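PDB 1XYG: putative N-acetyl-gamma-glutamyl-phosphate reductase from Arabidopsis thaliana, which probably catalyses the NADP-dependent interconversion of N-acetyl-glutamyl 5-phosphate and its 5-semialdehyde in arginine biosynthesis, working as a homotetramer. Local coordinates for residues T28-V33 with F61-A66; I32-A37 with L352-L357. All blocks are in the same frame, centred on the assembly; numbering follows the deposited sequence.

Both contacts are buried, and both start from helix 27-37, the first helix of the dinucleotide-binding domain, with their centres about 11 Å apart. Interaction 1 uses the earlier turns and has no hydrogen bond across it: a methyl on a ring face, the edge of a histidine beside it, and two branched side chains. Interaction 2 takes the last turns of the same helix to the tail that follows helix 329-343, more than three hundred residues on, and mixes leucine packing with a water bridge and an arginine that brings one NH group over a histidine face, its plane steeply turned. Interaction 1 stays within one domain; interaction 2 reaches to the C-terminal tail, and the second subunit borders both.

Interaction 1. Residues T28-V33 with F61-A66; sequences TGAEIV and FPHLRA
Phe61 opens the loop after helix 57-60 by laying its ring against Ala30 of helix 27-37. The methyl CB of Ala30 sits over one face of that ring, 3.9 Å from the centroid and 19° off the normal, a clean CH-pi contact. It leans toward the rim, so that its nearest ring atom is Phe61 CE2, at 3.6 Å. Phe61 CG stands anti to its own carbonyl carbon (chi1 -74°), which swings the ring out toward the helix. The Phe61 side chain also touches Arg199.

At Pro62 and His63 the chain makes a short 3-10 turn, in which Leu64 N bonds back to Phe61 O at 2.9 Å. The turn brings His63 and Leu64 round to the same neighbourhood as the phenyl ring. His63 presents the edge of its imidazole to the same methyl, with CE1 4.4 Å from Ala30 CB. Leu64 CG covers one face of this imidazole, Phe61 CD1 lies at its edge in the plane, and the His63 ring also meets that of Phe358 of the second subunit.

Leu64 then reaches for the next turn of the helix. Its CD1 comes within 3.9 Å of Val33 CG1, its CD2 lies slightly farther from the same methyl, and the two side chains run at a slant to each other. With CG1 anti to the backbone N (chi1 174°), Val33 turns this branch to the leucine. Val33 also packs on Leu21 of strand 17-22, while Leu64 rests on Met57.

Ala30 and Val33, one turn apart, thus form the face by which the helix receives the loop. This helix follows the first strand of a parallel sheet in strand-helix-strand order, as the first helix does in a Rossmann fold of the NAD(P)-binding kind.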
loop_
_atom_site.group_PDB
_atom_site.type_symbol
_atom_site.label_atom_id
_atom_site.label_comp_id
_atom_site.label_asym_id
_atom_site.label_seq_id
_atom_site.Cartn_x
_atom_site.Cartn_y
_atom_site.Cartn_z
ATOM N N THR A 28 17.510 1.066 11.855
ATOM C CA THR A 28 18.700 1.861 11.561
ATOM C C THR A 28 19.926 0.950 11.620
ATOM O O THR A 28 20.882 1.135 10.873
ATOM C CB THR A 28 18.864 3.057 12.539
ATOM O OG1 THR A 28 18.902 2.588 13.886
ATOM C CG2 THR A 28 17.710 4.026 12.379
ATOM N N GLY A 29 19.880 -0.048 12.495
ATOM C CA GLY A 29 20.984 -0.986 12.601
ATOM C C GLY A 29 21.065 -1.811 11.326
ATOM O O GLY A 29 22.144 -2.003 10.764
ATOM N N ALA A 30 19.914 -2.295 10.863
ATOM C CA ALA A 30 19.855 -3.089 9.644
ATOM C C ALA A 30 20.385 -2.262 8.477
ATOM O O ALA A 30 21.110 -2.769 7.620
ATOM C CB ALA A 30 18.421 -3.525 9.375
ATOM N N GLU A 31 20.021 -0.983 8.445
ATOM C CA GLU A 31 20.490 -0.098 7.382
ATOM C C GLU A 31 22.011 0.047 7.399
ATOM O O GLU A 31 22.649 0.068 6.346
ATOM C CB GLU A 31 19.841 1.281 7.514
ATOM C CG GLU A 31 18.437 1.376 6.921
ATOM C CD GLU A 31 18.415 1.124 5.420
ATOM O OE1 GLU A 31 18.407 -0.050 5.001
ATOM O OE2 GLU A 31 18.418 2.110 4.657
ATOM N N ILE A 32 22.588 0.163 8.593
ATOM C CA ILE A 32 24.037 0.284 8.719
ATOM C C ILE A 32 24.668 -0.958 8.101
ATOM O O ILE A 32 25.585 -0.864 7.286
ATOM C CB ILE A 32 24.478 0.394 10.208
ATOM C CG1 ILE A 32 24.170 1.797 10.741
ATOM C CG2 ILE A 32 25.962 0.112 10.344
ATOM C CD1 ILE A 32 24.995 2.900 10.091
ATOM N N VAL A 33 24.159 -2.122 8.487
ATOM C CA VAL A 33 24.672 -3.385 7.975
ATOM C C VAL A 33 24.518 -3.461 6.462
ATOM O O VAL A 33 25.426 -3.910 5.764
ATOM C CB VAL A 33 23.951 -4.584 8.637
ATOM C CG1 VAL A 33 24.383 -5.890 7.982
ATOM C CG2 VAL A 33 24.260 -4.618 10.130
ATOM N N PHE A 61 16.818 -10.433 11.136
ATOM C CA PHE A 61 16.622 -9.885 9.795
ATOM C C PHE A 61 17.050 -10.899 8.745
ATOM O O PHE A 61 18.145 -10.814 8.185
ATOM C CB PHE A 61 17.431 -8.601 9.621
ATOM C CG PHE A 61 16.845 -7.420 10.336
ATOM C CD1 PHE A 61 15.571 -6.964 10.011
ATOM C CD2 PHE A 61 17.564 -6.755 11.330
ATOM C CE1 PHE A 61 15.013 -5.860 10.661
ATOM C CE2 PHE A 61 17.015 -5.645 11.991
ATOM C CZ PHE A 61 15.736 -5.197 11.652
ATOM N N PRO A 62 16.191 -11.886 8.469
ATOM C CA PRO A 62 16.510 -12.913 7.475
ATOM C C PRO A 62 16.933 -12.387 6.096
ATOM O O PRO A 62 17.555 -13.112 5.316
ATOM C CB PRO A 62 15.233 -13.758 7.428
ATOM C CG PRO A 62 14.165 -12.821 7.875
ATOM C CD PRO A 62 14.835 -12.087 9.005
ATOM N N HIS A 63 16.610 -11.135 5.791
ATOM C CA HIS A 63 16.979 -10.582 4.494
ATOM C C HIS A 63 18.485 -10.368 4.373
ATOM O O HIS A 63 18.999 -10.105 3.282
ATOM C CB HIS A 63 16.263 -9.249 4.243
ATOM C CG HIS A 63 16.857 -8.079 4.971
ATOM N ND1 HIS A 63 16.637 -7.839 6.310
ATOM C CD2 HIS A 63 17.628 -7.057 4.530
ATOM C CE1 HIS A 63 17.242 -6.720 6.662
ATOM N NE2 HIS A 63 17.852 -6.225 5.599
ATOM N N LEU A 64 19.189 -10.482 5.494
ATOM C CA LEU A 64 20.634 -10.290 5.505
ATOM C C LEU A 64 21.414 -11.598 5.417
ATOM O O LEU A 64 22.629 -11.615 5.627
ATOM C CB LEU A 64 21.040 -9.549 6.782
ATOM C CG LEU A 64 20.554 -8.105 6.884
ATOM C CD1 LEU A 64 20.906 -7.542 8.251
ATOM C CD2 LEU A 64 21.187 -7.280 5.770
ATOM N N ARG A 65 20.729 -12.687 5.086
ATOM C CA ARG A 65 21.389 -13.984 5.031
ATOM C C ARG A 65 22.536 -14.154 4.027
ATOM O O ARG A 65 23.310 -15.102 4.135
ATOM C CB ARG A 65 20.353 -15.092 4.833
ATOM C CG ARG A 65 19.765 -15.189 3.441
ATOM C CD ARG A 65 20.052 -16.566 2.869
ATOM N NE ARG A 65 19.826 -17.610 3.866
ATOM C CZ ARG A 65 20.185 -18.883 3.721
ATOM N NH1 ARG A 65 20.791 -19.283 2.610
ATOM N NH2 ARG A 65 19.944 -19.755 4.695
ATOM N N ALA A 66 22.666 -13.248 3.062
ATOM C CA ALA A 66 23.752 -13.370 2.090
ATOM C C ALA A 66 25.078 -12.935 2.709
ATOM O O ALA A 66 26.156 -13.263 2.206
ATOM C CB ALA A 66 23.458 -12.535 0.848
#

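Interaction 2. Residues I32-A37 with L352-L357; sequences IVRLLA and LLHQPL
Water 1 joins Arg34 to His354: it donates to the backbone O of Arg34 at 2.9 Å and lies 3.0 Å from His354 NE2, hydrogen-bonded there too and in the plane of the imidazole at its edge. The carbonyl belongs to the closing turns of helix 27-37, the first helix of the Rossmann-type domain, while the histidine comes from the C-terminal tail that follows helix 329-343.

The imidazole is held from other directions as well. Leu35 CD2 approaches it at a slant, 3.5 Å from His354 CE1. Over one face, offset toward the rim, comes Arg34 NH1, 4.2 Å from His354 CD2, with guanidinium and ring planes 72° apart. The arginine gets there because its chain, extended at first with CG anti to the backbone N, bends at chi3 (66°). Its NH2 forms a salt bridge with Glu31 OE2, which pins the group from its own helix. Placing an alanine at His354 would probably leave the water without its tail-side partner and open a gap beside Leu35 CD2.

Leu35 also extends its other methyl to the tail, CD1 lying 4.3 Å from Leu352 CD2, and Leu352 continues the apolar patch onto Leu337 of helix 329-343. Across the subunit boundary Arg34 packs on Pro356 of the second subunit. Within the tail itself, Leu353 O takes two amides: Asn38 ND2 of that subunit, and Gln355 NE2 at 2.9 Å, which stands above the carbonyl plane, 47° out of it.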
loop_
_atom_site.group_PDB
_atom_site.type_symbol
_atom_site.label_atom_id
_atom_site.label_comp_id
_atom_site.label_asym_id
_atom_site.label_seq_id
_atom_site.Cartn_x
_atom_site.Cartn_y
_atom_site.Cartn_z
ATOM N N ILE A 32 22.588 0.163 8.593
ATOM C CA ILE A 32 24.037 0.284 8.719
ATOM C C ILE A 32 24.668 -0.958 8.101
ATOM O O ILE A 32 25.585 -0.864 7.286
ATOM C CB ILE A 32 24.478 0.394 10.208
ATOM C CG1 ILE A 32 24.170 1.797 10.741
ATOM C CG2 ILE A 32 25.962 0.112 10.344
ATOM C CD1 ILE A 32 24.995 2.900 10.091
ATOM N N VAL A 33 24.159 -2.122 8.487
ATOM C CA VAL A 33 24.672 -3.385 7.975
ATOM C C VAL A 33 24.518 -3.461 6.462
ATOM O O VAL A 33 25.426 -3.910 5.764
ATOM C CB VAL A 33 23.951 -4.584 8.637
ATOM C CG1 VAL A 33 24.383 -5.890 7.982
ATOM C CG2 VAL A 33 24.260 -4.618 10.130
ATOM N N ARG A 34 23.374 -3.016 5.947
ATOM C CA ARG A 34 23.153 -3.046 4.507
ATOM C C ARG A 34 24.155 -2.145 3.787
ATOM O O ARG A 34 24.768 -2.549 2.802
ATOM C CB ARG A 34 21.735 -2.587 4.154
ATOM C CG ARG A 34 21.500 -2.510 2.637
ATOM C CD ARG A 34 20.077 -2.064 2.307
ATOM N NE ARG A 34 19.815 -0.691 2.734
ATOM C CZ ARG A 34 20.185 0.400 2.068
ATOM N NH1 ARG A 34 20.840 0.306 0.921
ATOM N NH2 ARG A 34 19.905 1.596 2.558
ATOM N N LEU A 35 24.313 -0.923 4.279
ATOM C CA LEU A 35 25.229 0.025 3.665
ATOM C C LEU A 35 26.685 -0.431 3.681
ATOM O O LEU A 35 27.395 -0.279 2.684
ATOM C CB LEU A 35 25.116 1.387 4.353
ATOM C CG LEU A 35 23.814 2.158 4.107
ATOM C CD1 LEU A 35 23.813 3.414 4.954
ATOM C CD2 LEU A 35 23.686 2.488 2.626
ATOM N N LEU A 36 27.126 -0.992 4.805
ATOM C CA LEU A 36 28.506 -1.447 4.934
ATOM C C LEU A 36 28.826 -2.699 4.124
ATOM O O LEU A 36 29.988 -2.965 3.824
ATOM C CB LEU A 36 28.848 -1.693 6.408
ATOM C CG LEU A 36 28.844 -0.439 7.286
ATOM C CD1 LEU A 36 29.343 -0.762 8.690
ATOM C CD2 LEU A 36 29.726 0.614 6.640
ATOM N N ALA A 37 27.794 -3.457 3.764
ATOM C CA ALA A 37 27.975 -4.685 2.996
ATOM C C ALA A 37 28.913 -4.524 1.800
ATOM O O ALA A 37 29.779 -5.365 1.565
ATOM C CB ALA A 37 26.621 -5.216 2.521
ATOM N N LEU A 352 28.318 4.947 -0.509
ATOM C CA LEU A 352 27.051 5.663 -0.395
ATOM C C LEU A 352 26.499 6.101 -1.743
ATOM O O LEU A 352 25.683 7.011 -1.808
ATOM C CB LEU A 352 27.222 6.901 0.490
ATOM C CG LEU A 352 27.380 6.689 1.997
ATOM C CD1 LEU A 352 27.811 8.003 2.641
ATOM C CD2 LEU A 352 26.052 6.172 2.598
ATOM N N LEU A 353 26.931 5.455 -2.818
ATOM C CA LEU A 353 26.455 5.837 -4.136
ATOM C C LEU A 353 25.303 4.987 -4.675
ATOM O O LEU A 353 25.043 4.978 -5.884
ATOM C CB LEU A 353 27.619 5.844 -5.126
ATOM C CG LEU A 353 28.714 6.864 -4.797
ATOM C CD1 LEU A 353 29.787 6.833 -5.872
ATOM C CD2 LEU A 353 28.102 8.261 -4.695
ATOM N N HIS A 354 24.609 4.279 -3.786
ATOM C CA HIS A 354 23.471 3.457 -4.197
ATOM C C HIS A 354 22.482 4.384 -4.895
ATOM O O HIS A 354 22.206 5.487 -4.408
ATOM C CB HIS A 354 22.766 2.834 -2.989
ATOM C CG HIS A 354 23.674 2.093 -2.063
ATOM N ND1 HIS A 354 24.496 2.729 -1.159
ATOM C CD2 HIS A 354 23.869 0.766 -1.883
ATOM C CE1 HIS A 354 25.156 1.825 -0.459
ATOM N NE2 HIS A 354 24.793 0.625 -0.877
ATOM N N GLN A 355 21.954 3.952 -6.036
ATOM C CA GLN A 355 20.993 4.774 -6.756
ATOM C C GLN A 355 19.586 4.444 -6.281
ATOM O O GLN A 355 19.315 3.319 -5.862
ATOM C CB GLN A 355 21.127 4.566 -8.269
ATOM C CG GLN A 355 22.403 5.175 -8.855
ATOM C CD GLN A 355 22.613 6.622 -8.430
ATOM O OE1 GLN A 355 21.890 7.519 -8.857
ATOM N NE2 GLN A 355 23.606 6.851 -7.575
ATOM N N PRO A 356 18.668 5.428 -6.342
ATOM C CA PRO A 356 17.283 5.225 -5.901
ATOM C C PRO A 356 16.635 3.964 -6.461
ATOM O O PRO A 356 16.806 3.641 -7.638
ATOM C CB PRO A 356 16.573 6.498 -6.377
ATOM C CG PRO A 356 17.675 7.533 -6.382
ATOM C CD PRO A 356 18.835 6.754 -6.962
ATOM N N LEU A 357 15.898 3.248 -5.614
ATOM C CA LEU A 357 15.219 2.046 -6.064
ATOM C C LEU A 357 13.808 2.407 -6.512
ATOM O O LEU A 357 12.850 2.341 -5.735
ATOM C CB LEU A 357 15.152 0.998 -4.954
ATOM C CG LEU A 357 14.680 -0.366 -5.470
ATOM C CD1 LEU A 357 15.693 -0.886 -6.501
ATOM C CD2 LEU A 357 14.555 -1.352 -4.310
HETATM O O HOH W 1 25.855 -1.965 0.185
#